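Local coordinates for PA0833-PD protein (Pseudomonas aeruginosa PAO1, PDB 6JFW) that probably anchors the outer membrane to the cell wall, its periplasmic OmpA C-like domain binding peptidoglycan, at residues 73-78 with 119-124. Numbering follows the deposited sequence.
Sequences TDSTGS and ASNSTA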
loop_
_atom_site.group_PDB
_atom_site.type_symbol
_atom_site.label_atom_id
_atom_site.label_comp_id
_atom_site.label_asym_id
_atom_site.label_seq_id
_atom_site.Cartn_x
_atom_site.Cartn_y
_atom_site.Cartn_z
ATOM N N THR A 73 7.225 -6.139 -6.077
ATOM C CA THR A 73 8.630 -6.402 -5.810
ATOM C C THR A 73 9.473 -5.844 -6.948
ATOM O O THR A 73 8.961 -5.342 -7.953
ATOM C CB THR A 73 8.922 -7.901 -5.655
ATOM O OG1 THR A 73 8.584 -8.583 -6.870
ATOM C CG2 THR A 73 8.130 -8.494 -4.503
ATOM N N ASP A 74 10.786 -5.938 -6.767
ATOM C CA ASP A 74 11.738 -5.724 -7.846
ATOM C C ASP A 74 11.783 -6.990 -8.703
ATOM O O ASP A 74 11.023 -7.936 -8.488
ATOM C CB ASP A 74 13.101 -5.358 -7.273
ATOM C CG ASP A 74 13.654 -6.440 -6.375
ATOM O OD1 ASP A 74 13.275 -6.485 -5.186
ATOM O OD2 ASP A 74 14.458 -7.258 -6.861
ATOM N N SER A 75 12.689 -7.034 -9.676
ATOM C CA SER A 75 12.723 -8.130 -10.638
ATOM C C SER A 75 13.777 -9.185 -10.325
ATOM O O SER A 75 13.945 -10.121 -11.114
ATOM C CB SER A 75 12.947 -7.583 -12.050
ATOM O OG SER A 75 14.239 -7.022 -12.180
ATOM N N THR A 76 14.491 -9.063 -9.209
ATOM C CA THR A 76 15.443 -10.095 -8.816
ATOM C C THR A 76 14.699 -11.360 -8.409
ATOM O O THR A 76 13.703 -11.302 -7.679
ATOM C CB THR A 76 16.327 -9.594 -7.670
ATOM O OG1 THR A 76 17.340 -8.719 -8.183
ATOM C CG2 THR A 76 16.983 -10.752 -6.929
ATOM N N GLY A 77 15.163 -12.503 -8.899
ATOM C CA GLY A 77 14.581 -13.772 -8.517
ATOM C C GLY A 77 13.451 -14.215 -9.423
ATOM O O GLY A 77 13.117 -13.593 -10.438
ATOM N N SER A 78 12.844 -15.329 -9.022
ATOM C CA SER A 78 11.807 -15.965 -9.820
ATOM C C SER A 78 10.515 -15.160 -9.787
ATOM O O SER A 78 10.162 -14.544 -8.778
ATOM C CB SER A 78 11.540 -17.381 -9.313
ATOM O OG SER A 78 10.234 -17.806 -9.663
ATOM N N ALA A 119 10.368 2.304 -11.002
ATOM C CA ALA A 119 11.732 2.764 -11.204
ATOM C C ALA A 119 12.518 1.638 -11.859
ATOM O O ALA A 119 12.017 0.524 -12.033
ATOM C CB ALA A 119 12.377 3.204 -9.886
ATOM N N SER A 120 13.763 1.932 -12.220
ATOM C CA SER A 120 14.571 0.963 -12.947
ATOM C C SER A 120 15.058 -0.140 -12.020
ATOM O O SER A 120 15.574 0.129 -10.931
ATOM C CB SER A 120 15.766 1.641 -13.611
ATOM O OG SER A 120 16.514 0.701 -14.362
ATOM N N ASN A 121 14.901 -1.383 -12.464
ATOM C CA ASN A 121 15.442 -2.532 -11.753
ATOM C C ASN A 121 16.942 -2.702 -11.960
ATOM O O ASN A 121 17.519 -3.658 -11.433
ATOM C CB ASN A 121 14.701 -3.800 -12.187
ATOM C CG ASN A 121 13.335 -3.920 -11.540
ATOM O OD1 ASN A 121 13.218 -3.928 -10.316
ATOM N ND2 ASN A 121 12.292 -3.996 -12.359
ATOM N N SER A 122 17.584 -1.795 -12.701
ATOM C CA SER A 122 19.018 -1.868 -12.950
ATOM C C SER A 122 19.855 -1.218 -11.857
ATOM O O SER A 122 21.068 -1.452 -11.806
ATOM C CB SER A 122 19.357 -1.212 -14.293
ATOM O OG SER A 122 18.775 -1.921 -15.373
ATOM N N THR A 123 19.249 -0.404 -10.994
ATOM C CA THR A 123 19.959 0.253 -9.907
ATOM C C THR A 123 19.407 -0.219 -8.570
ATOM O O THR A 123 18.249 -0.633 -8.469
ATOM C CB THR A 123 19.848 1.781 -9.999
ATOM O OG1 THR A 123 18.480 2.175 -9.828
ATOM C CG2 THR A 123 20.350 2.273 -11.348
ATOM N N ALA A 124 20.251 -0.140 -7.538
ATOM C CA ALA A 124 19.858 -0.635 -6.222
ATOM C C ALA A 124 18.707 0.174 -5.639
ATOM O O ALA A 124 17.751 -0.398 -5.101
ATOM C CB ALA A 124 21.059 -0.624 -5.274
HETATM O O HOH W 1 9.817 -4.969 -10.803
#
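Asn-121 reaches across with its carboxamide to Ser-75 N and to Asp-74 CB, and nearly all of the contact rests on this one side chain. Its CG lies beside its own backbone N, anti to the carbonyl carbon (chi1 -77°), which carries the amide out of the type I turn Ser-120 to Thr-123 toward the other loop. There OD1 accepts a weak hydrogen bond from Ser-75 N at 3.2 Å; the N-H comes from above the face of the amide, which fits the poor N-H...O angle of 134°. Asp-74 CB, 3.4 Å from OD1, lies beyond the oxygen and nearer the amide plane. The same oxygen takes a second weak bond from Asn-130 ND2, so two modest donors hold it. ND2, the other end of the amide, donates to a water 3.1 Å away that also lies 3.0 Å from Thr-73 O and can bridge to it.

The Ser-75 side chain lies over the face of the amide, on the side Ser-75 N comes from. Its OG sits above the CB-CG bond of Asn-121, 3.3 Å from each carbon, as a van der Waals neighbour, while its CB lies above CG and ND2.

The carboxylate of Asp-74 is turned to other work. OD2 accepts from Thr-76 N at 3.0 Å on its anti side, 34° out of the carboxylate plane, closing an Asx turn, and OD1 forms a salt bridge with Arg-131. In the other loop, Ser-120 OG accepts from Ser-122 N in an ST turn, and Asn-121 O receives Arg-127 NH1, tying the turn to helix 124-130.

The contact thus joins two loops that lead into helices 79-99 and 124-130, N-capped by Ser-78 and Thr-123. The Thr-Asp following strand 65-72 matches the OmpA C-like motif whose aspartate, in relatives, binds the peptidoglycan peptide, so the contact probably borders that pocket.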